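Local coordinates for protein CRISPR-associated endonuclease Cas2 2 (Thermus thermophilus, PDB 1ZPW) that probably cleaves RNA as a divalent-metal-dependent endonuclease of the Cas2 family, working as a homodimer that joins Cas1 in CRISPR antiviral defence, at residues D11-D14 and D15-V19; V19-A22 and N23-K26; R51-R54 and R55-L59. One frame throughout, in Å; residues are numbered along the deposited sequence.

Interaction 1: residues D11-D14 and D15-V19; sequences DIPD and DTRRV
Asp-15 follows the N-cap Asp-14 and opens helix 15-26, its CB 3.7 Å from Asp-14 C; its carboxylate forms a salt bridge with Arg-18 one turn on, OD1 taking hydrogen bonds from NH1 and NH2 (NH2 to OD1 2.9 Å), end-on at the edge of the guanidinium. At Thr-16, water 2 accepts from the backbone N and donates to Asp-14 OD1, tying the second residue of the helix to its cap. Arg-17 N points straight at Asp-14 OD2 (2.9 Å, N-H...O 165°), meeting it on the anti side, in the turn that leads from strand 4-11, which ends at the predicted metal ligand Asp-11, into the first helix of the ferredoxin-like Cas2 fold. Having CG anti to its own backbone N (chi1 -179°) carries the Asp-14 carboxylate over the first turn. The guanidinium of Arg-17 folds back until Asp-14 CB sits over one face, 3.3 Å from CZ; its NE makes a salt bridge to Asp-62. Arg-17 CB also packs on Ile-12 CG2 at 3.7 Å, in one of the two conformers of Ile-12. Arg-18, bent at chi3 (-51°), brings NE and NH1 side-on to Ile-12 O, at 3.0 and 2.8 Å, both in its carbonyl plane, while Arg-18 N bonds to Asp-14 O.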
loop_
_atom_site.group_PDB
_atom_site.type_symbol
_atom_site.label_atom_id
_atom_site.label_comp_id
_atom_site.label_asym_id
_atom_site.label_seq_id
_atom_site.Cartn_x
_atom_site.Cartn_y
_atom_site.Cartn_z
ATOM N N ASP A 11 -1.166 -2.076 8.906
ATOM C CA ASP A 11 -1.822 -2.283 10.180
ATOM C C ASP A 11 -1.198 -1.228 11.094
ATOM O O ASP A 11 -0.090 -1.418 11.601
ATOM C CB ASP A 11 -1.441 -3.692 10.623
ATOM C CG ASP A 11 -2.219 -4.182 11.774
ATOM O OD1 ASP A 11 -2.859 -3.365 12.501
ATOM O OD2 ASP A 11 -2.197 -5.420 12.049
ATOM N N ILE A 12 -1.904 -0.095 11.251
ATOM C CA ILE A 12 -1.402 1.071 11.988
ATOM C C ILE A 12 -2.424 1.407 13.074
ATOM O O ILE A 12 -3.515 1.839 12.755
ATOM C CB ILE A 12 -1.260 2.285 11.018
ATOM C CG1 ILE A 12 -0.566 1.945 9.683
ATOM C CG2 ILE A 12 -0.748 3.565 11.755
ATOM C CD1 ILE A 12 0.825 1.473 9.803
ATOM N N PRO A 13 -2.106 1.183 14.327
ATOM C CA PRO A 13 -3.108 1.426 15.389
ATOM C C PRO A 13 -3.502 2.867 15.592
ATOM O O PRO A 13 -4.665 3.174 16.007
ATOM C CB PRO A 13 -2.484 0.783 16.646
ATOM C CG PRO A 13 -1.029 0.580 16.338
ATOM C CD PRO A 13 -0.885 0.537 14.835
ATOM N N ASP A 14 -2.576 3.770 15.290
ATOM C CA ASP A 14 -2.781 5.187 15.509
ATOM C C ASP A 14 -3.510 5.859 14.359
ATOM O O ASP A 14 -3.064 5.790 13.192
ATOM C CB ASP A 14 -1.446 5.881 15.736
ATOM C CG ASP A 14 -1.612 7.363 16.001
ATOM O OD1 ASP A 14 -2.042 7.714 17.142
ATOM O OD2 ASP A 14 -1.380 8.251 15.166
ATOM N N ASP A 15 -4.635 6.517 14.656
ATOM C CA ASP A 15 -5.439 7.080 13.562
ATOM C C ASP A 15 -4.700 8.146 12.741
ATOM O O ASP A 15 -4.829 8.182 11.518
ATOM C CB ASP A 15 -6.743 7.704 14.094
ATOM C CG ASP A 15 -7.779 6.680 14.511
ATOM O OD1 ASP A 15 -7.676 5.458 14.225
ATOM O OD2 ASP A 15 -8.782 7.062 15.167
ATOM N N THR A 16 -3.971 9.046 13.426
ATOM C CA THR A 16 -3.262 10.118 12.738
ATOM C C THR A 16 -2.185 9.568 11.795
ATOM O O THR A 16 -2.110 10.000 10.650
ATOM C CB THR A 16 -2.655 11.111 13.745
ATOM O OG1 THR A 16 -3.716 11.766 14.460
ATOM C CG2 THR A 16 -1.951 12.252 13.024
ATOM N N ARG A 17 -1.378 8.630 12.279
ATOM C CA ARG A 17 -0.375 7.997 11.416
ATOM C C ARG A 17 -1.047 7.276 10.261
ATOM O O ARG A 17 -0.542 7.314 9.151
ATOM C CB ARG A 17 0.455 6.997 12.196
ATOM C CG ARG A 17 1.347 7.676 13.218
ATOM C CD ARG A 17 2.523 6.829 13.627
ATOM N NE ARG A 17 2.137 5.518 14.138
ATOM C CZ ARG A 17 1.812 5.265 15.411
ATOM N NH1 ARG A 17 1.777 6.250 16.319
ATOM N NH2 ARG A 17 1.490 4.032 15.769
ATOM N N ARG A 18 -2.200 6.656 10.509
ATOM C CA ARG A 18 -2.865 5.910 9.433
ATOM C C ARG A 18 -3.367 6.845 8.332
ATOM O O ARG A 18 -3.264 6.534 7.145
ATOM C CB ARG A 18 -4.043 5.097 9.972
ATOM C CG ARG A 18 -4.438 3.932 9.019
ATOM C CD ARG A 18 -5.738 3.221 9.472
ATOM N NE ARG A 18 -5.595 2.881 10.870
ATOM C CZ ARG A 18 -6.251 3.468 11.860
ATOM N NH1 ARG A 18 -5.944 3.137 13.102
ATOM N NH2 ARG A 18 -7.206 4.383 11.608
ATOM N N VAL A 19 -3.906 7.998 8.741
ATOM C CA VAL A 19 -4.406 8.979 7.779
ATOM C C VAL A 19 -3.220 9.459 6.932
ATOM O O VAL A 19 -3.319 9.551 5.706
ATOM C CB VAL A 19 -5.041 10.195 8.506
ATOM C CG1 VAL A 19 -5.233 11.311 7.515
ATOM C CG2 VAL A 19 -6.396 9.766 9.104
HETATM O O HOH W 1 -4.533 0.056 9.824
HETATM O O HOH W 2 -4.322 9.761 16.319
#

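Interaction 2: residues V19-A22 and N23-K26; sequences VKLA and NLLK
Leu-21 meets Leu-24 and Leu-25 on the buried side of helix 15-26, whereas Val-19 and Asn-23 run side by side on its exposed side. On the inner side Leu-21 CD1 approaches Leu-24 CD2 at 4.2 Å, and Leu-21 CG lies 4.3 Å from Leu-25 CD1. These apolar contacts are not close; nearer is the Leu-25 branch point, whose CG rests 3.4 Å from Leu-21 O, placed there by a CG turned anti to its own carbonyl carbon (chi1 -67°). What packs this side densely is its cover: Leu-21 and Leu-25 face the sheet at Tyr-10 of strand 4-11, while Leu-24 faces Arg-52 and Leu-56 of helix 43-56 and Leu-25 also touches Leu-49. Across the helix, Val-19, Asn-23 and Lys-26 are exposed. There Val-19 CG1 touches Asn-23 ND2 at 3.6 Å, in one of the two conformers of Asn-23, whose backbone N bonds to Val-19 O (3.0 Å). Lys-26 CG lies 3.3 Å from Ala-22 O, and the bend at chi2 (-89°) then leads the chain off. Consecutive i to i+4 backbone bonds from Val-19 to Lys-26 join both sides, giving one of the two amphipathic helices that pack on the sheet of a ferredoxin-like fold.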
loop_
_atom_site.group_PDB
_atom_site.type_symbol
_atom_site.label_atom_id
_atom_site.label_comp_id
_atom_site.label_asym_id
_atom_site.label_seq_id
_atom_site.Cartn_x
_atom_site.Cartn_y
_atom_site.Cartn_z
ATOM N N VAL A 19 -3.906 7.998 8.741
ATOM C CA VAL A 19 -4.406 8.979 7.779
ATOM C C VAL A 19 -3.220 9.459 6.932
ATOM O O VAL A 19 -3.319 9.551 5.706
ATOM C CB VAL A 19 -5.041 10.195 8.506
ATOM C CG1 VAL A 19 -5.233 11.311 7.515
ATOM C CG2 VAL A 19 -6.396 9.766 9.104
ATOM N N LYS A 20 -2.095 9.752 7.599
ATOM C CA LYS A 20 -0.922 10.226 6.848
ATOM C C LYS A 20 -0.403 9.176 5.867
ATOM O O LYS A 20 -0.048 9.495 4.707
ATOM C CB LYS A 20 0.185 10.632 7.809
ATOM C CG LYS A 20 -0.207 11.890 8.598
ATOM C CD LYS A 20 0.899 12.280 9.545
ATOM C CE LYS A 20 0.460 13.433 10.405
ATOM N NZ LYS A 20 1.527 13.723 11.421
ATOM N N LEU A 21 -0.404 7.915 6.310
ATOM C CA LEU A 21 0.071 6.842 5.438
ATOM C C LEU A 21 -0.876 6.652 4.254
ATOM O O LEU A 21 -0.428 6.520 3.140
ATOM C CB LEU A 21 0.239 5.532 6.219
ATOM C CG LEU A 21 0.697 4.378 5.327
ATOM C CD1 LEU A 21 2.083 4.630 4.711
ATOM C CD2 LEU A 21 0.688 3.073 6.107
ATOM N N ALA A 22 -2.180 6.665 4.490
ATOM C CA ALA A 22 -3.125 6.558 3.371
ATOM C C ALA A 22 -2.974 7.690 2.369
ATOM O O ALA A 22 -3.052 7.462 1.159
ATOM C CB ALA A 22 -4.572 6.471 3.873
ATOM N N ASN A 23 -2.768 8.900 2.860
ATOM C CA ASN A 23 -2.575 10.034 1.976
ATOM C C ASN A 23 -1.316 9.863 1.149
ATOM O O ASN A 23 -1.291 10.178 -0.051
ATOM C CB ASN A 23 -2.535 11.335 2.777
ATOM C CG ASN A 23 -3.880 11.715 3.335
ATOM O OD1 ASN A 23 -4.932 11.336 2.790
ATOM N ND2 ASN A 23 -3.875 12.480 4.429
ATOM N N LEU A 24 -0.269 9.329 1.775
ATOM C CA LEU A 24 0.952 9.014 1.022
ATOM C C LEU A 24 0.693 7.982 -0.078
ATOM O O LEU A 24 1.091 8.165 -1.235
ATOM C CB LEU A 24 2.049 8.569 1.985
ATOM C CG LEU A 24 3.289 7.997 1.300
ATOM C CD1 LEU A 24 3.970 9.138 0.559
ATOM C CD2 LEU A 24 4.231 7.330 2.303
ATOM N N LEU A 25 -0.015 6.902 0.279
ATOM C CA LEU A 25 -0.257 5.834 -0.678
ATOM C C LEU A 25 -1.062 6.286 -1.913
ATOM O O LEU A 25 -0.857 5.759 -2.996
ATOM C CB LEU A 25 -0.926 4.628 0.009
ATOM C CG LEU A 25 0.025 3.941 1.013
ATOM C CD1 LEU A 25 -0.680 2.723 1.637
ATOM C CD2 LEU A 25 1.349 3.460 0.372
ATOM N N LYS A 26 -1.918 7.285 -1.737
ATOM C CA LYS A 26 -2.653 7.887 -2.852
ATOM C C LYS A 26 -1.745 8.421 -3.957
ATOM O O LYS A 26 -2.142 8.465 -5.122
ATOM C CB LYS A 26 -3.572 8.988 -2.321
ATOM C CG LYS A 26 -4.682 8.441 -1.477
ATOM C CD LYS A 26 -5.908 8.084 -2.294
ATOM C CE LYS A 26 -6.992 7.547 -1.357
ATOM N NZ LYS A 26 -8.309 7.378 -1.979
#

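Interaction 3: residues R51-R54 and R55-L59; sequences RRAR and RLLDL
Ala-53 O receives two backbone N-H groups near the C-terminal part of helix 43-56. Leu-57 N reaches it at 3.1 Å, close to the line of the carbonyl, while Leu-56 N at 2.9 Å comes from well above the carbonyl plane, 55° out of it. The preceding bond is weak, Arg-55 N to Arg-52 O at 3.2 Å. Arg-54 O is met by water 4, which donates to it at 2.6 Å and more weakly to Leu-57 O, bridging Arg-54 to Leu-57. Leu-57 lays CG 3.3 Å from Ala-53 O and CD1 4.2 Å from Ala-53 CB, covering this site with hydrocarbon. On the outer side Arg-55 extends along Arg-51, which in one of its two conformers sets CG over one face of the Arg-55 guanidinium, toward the rim; their planes stand 43° apart. Arg-55 NH1 donates to water 3 at 2.7 Å, and Arg-52 NE sends the same water a weak bond, while Arg-52 NH1 reaches Tyr-28 weakly. Long, weak ion pairs join Arg-51 to Glu-47 and Arg-52 to Asp-48. Charge repulsion in this arginine-rich segment is thus probably eased by these acids, by the water between Arg-52 and Arg-55, and by the Arg-51 methylene at the guanidinium rim.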
loop_
_atom_site.group_PDB
_atom_site.type_symbol
_atom_site.label_atom_id
_atom_site.label_comp_id
_atom_site.label_asym_id
_atom_site.label_seq_id
_atom_site.Cartn_x
_atom_site.Cartn_y
_atom_site.Cartn_z
ATOM N N ARG A 51 10.933 4.969 1.580
ATOM C CA ARG A 51 11.593 6.091 2.210
ATOM C C ARG A 51 10.591 7.029 2.873
ATOM O O ARG A 51 10.796 7.452 4.022
ATOM C CB ARG A 51 12.438 6.827 1.165
ATOM C CG ARG A 51 12.898 8.236 1.490
ATOM C CD ARG A 51 13.399 9.066 0.252
ATOM N NE ARG A 51 14.118 8.297 -0.775
ATOM C CZ ARG A 51 15.340 7.760 -0.615
ATOM N NH1 ARG A 51 15.921 7.069 -1.594
ATOM N NH2 ARG A 51 15.974 7.906 0.541
ATOM N N ARG A 52 9.491 7.310 2.178
ATOM C CA ARG A 52 8.485 8.236 2.688
ATOM C C ARG A 52 7.643 7.567 3.764
ATOM O O ARG A 52 7.259 8.233 4.725
ATOM C CB ARG A 52 7.644 8.771 1.521
ATOM C CG ARG A 52 8.509 9.629 0.562
ATOM C CD ARG A 52 7.818 10.216 -0.626
ATOM N NE ARG A 52 6.860 11.255 -0.258
ATOM C CZ ARG A 52 5.912 11.696 -1.089
ATOM N NH1 ARG A 52 5.804 11.187 -2.320
ATOM N NH2 ARG A 52 5.068 12.635 -0.692
ATOM N N ALA A 53 7.352 6.277 3.604
ATOM C CA ALA A 53 6.550 5.563 4.613
ATOM C C ALA A 53 7.331 5.499 5.927
ATOM O O ALA A 53 6.792 5.719 6.997
ATOM C CB ALA A 53 6.181 4.161 4.131
ATOM N N ARG A 54 8.639 5.299 5.814
ATOM C CA ARG A 54 9.475 5.255 7.008
ATOM C C ARG A 54 9.457 6.535 7.829
ATOM O O ARG A 54 9.631 6.480 9.056
ATOM C CB ARG A 54 10.897 4.967 6.592
ATOM C CG ARG A 54 11.141 3.569 6.195
ATOM C CD ARG A 54 12.600 3.437 5.775
ATOM N NE ARG A 54 12.921 2.176 5.153
ATOM C CZ ARG A 54 13.108 1.064 5.831
ATOM N NH1 ARG A 54 12.978 1.052 7.153
ATOM N NH2 ARG A 54 13.418 -0.044 5.191
ATOM N N ARG A 55 9.296 7.686 7.197
ATOM C CA ARG A 55 9.234 8.936 7.942
ATOM C C ARG A 55 7.998 8.930 8.830
ATOM O O ARG A 55 8.013 9.537 9.895
ATOM C CB ARG A 55 9.232 10.194 7.054
ATOM C CG ARG A 55 10.389 10.301 6.084
ATOM C CD ARG A 55 10.349 11.527 5.161
ATOM N NE ARG A 55 11.617 11.673 4.448
ATOM C CZ ARG A 55 11.741 12.060 3.191
ATOM N NH1 ARG A 55 10.658 12.366 2.483
ATOM N NH2 ARG A 55 12.953 12.124 2.634
ATOM N N LEU A 56 6.941 8.234 8.386
ATOM C CA LEU A 56 5.618 8.336 9.018
ATOM C C LEU A 56 5.331 7.310 10.083
ATOM O O LEU A 56 4.569 7.610 11.019
ATOM C CB LEU A 56 4.508 8.207 7.960
ATOM C CG LEU A 56 4.485 9.250 6.846
ATOM C CD1 LEU A 56 3.413 8.925 5.802
ATOM C CD2 LEU A 56 4.295 10.656 7.370
ATOM N N LEU A 57 5.869 6.113 9.916
ATOM C CA LEU A 57 5.500 4.958 10.754
ATOM C C LEU A 57 6.220 4.952 12.089
ATOM O O LEU A 57 7.376 5.383 12.185
ATOM C CB LEU A 57 5.801 3.630 10.044
ATOM C CG LEU A 57 5.266 3.323 8.631
ATOM C CD1 LEU A 57 6.140 2.295 7.927
ATOM C CD2 LEU A 57 3.897 2.811 8.720
ATOM N N ASP A 58 5.552 4.418 13.105
ATOM C CA ASP A 58 6.175 4.082 14.375
ATOM C C ASP A 58 6.582 2.636 14.236
ATOM O O ASP A 58 5.749 1.739 14.302
ATOM C CB ASP A 58 5.143 4.222 15.491
ATOM C CG ASP A 58 5.722 3.975 16.891
ATOM O OD1 ASP A 58 6.395 2.951 17.123
ATOM O OD2 ASP A 58 5.505 4.763 17.824
ATOM N N LEU A 59 7.858 2.362 13.998
ATOM C CA LEU A 59 8.161 0.973 13.588
ATOM C C LEU A 59 8.131 -0.041 14.753
ATOM O O LEU A 59 8.210 -1.246 14.527
ATOM C CB LEU A 59 9.393 0.873 12.645
ATOM C CG LEU A 59 9.170 1.342 11.181
ATOM C CD1 LEU A 59 10.056 0.625 10.161
ATOM C CD2 LEU A 59 7.733 1.235 10.699
HETATM O O HOH W 3 7.955 12.715 2.648
HETATM O O HOH W 4 9.934 4.290 10.364
#

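In the fold
Interactions 1 and 2 are successive parts of helix 15-26, sharing Val-19, with centres about 10 Å apart; Ile-12 CG1, in the same conformer as in interaction 1, meets Leu-21 CD2 at 4.0 Å where they join. Interaction 3 comes from the other helix and touches both, its centre about 11 Å from each. Toward interaction 1, Ile-12 CD1 packs on Leu-57 CD2 at 3.5 Å and Arg-17 CD lies 3.4 Å from Leu-56 O; toward interaction 2, Leu-24 CD2 lies 3.9 Å from Leu-56 CD1. The side chain of Asp-11, the predicted magnesium ligand, is about 8 Å from that of Leu-21 and about 9 Å from that of Leu-57, so apolar residues from helix 15-26 and from the loop after helix 43-56 pack near this probable catalytic site.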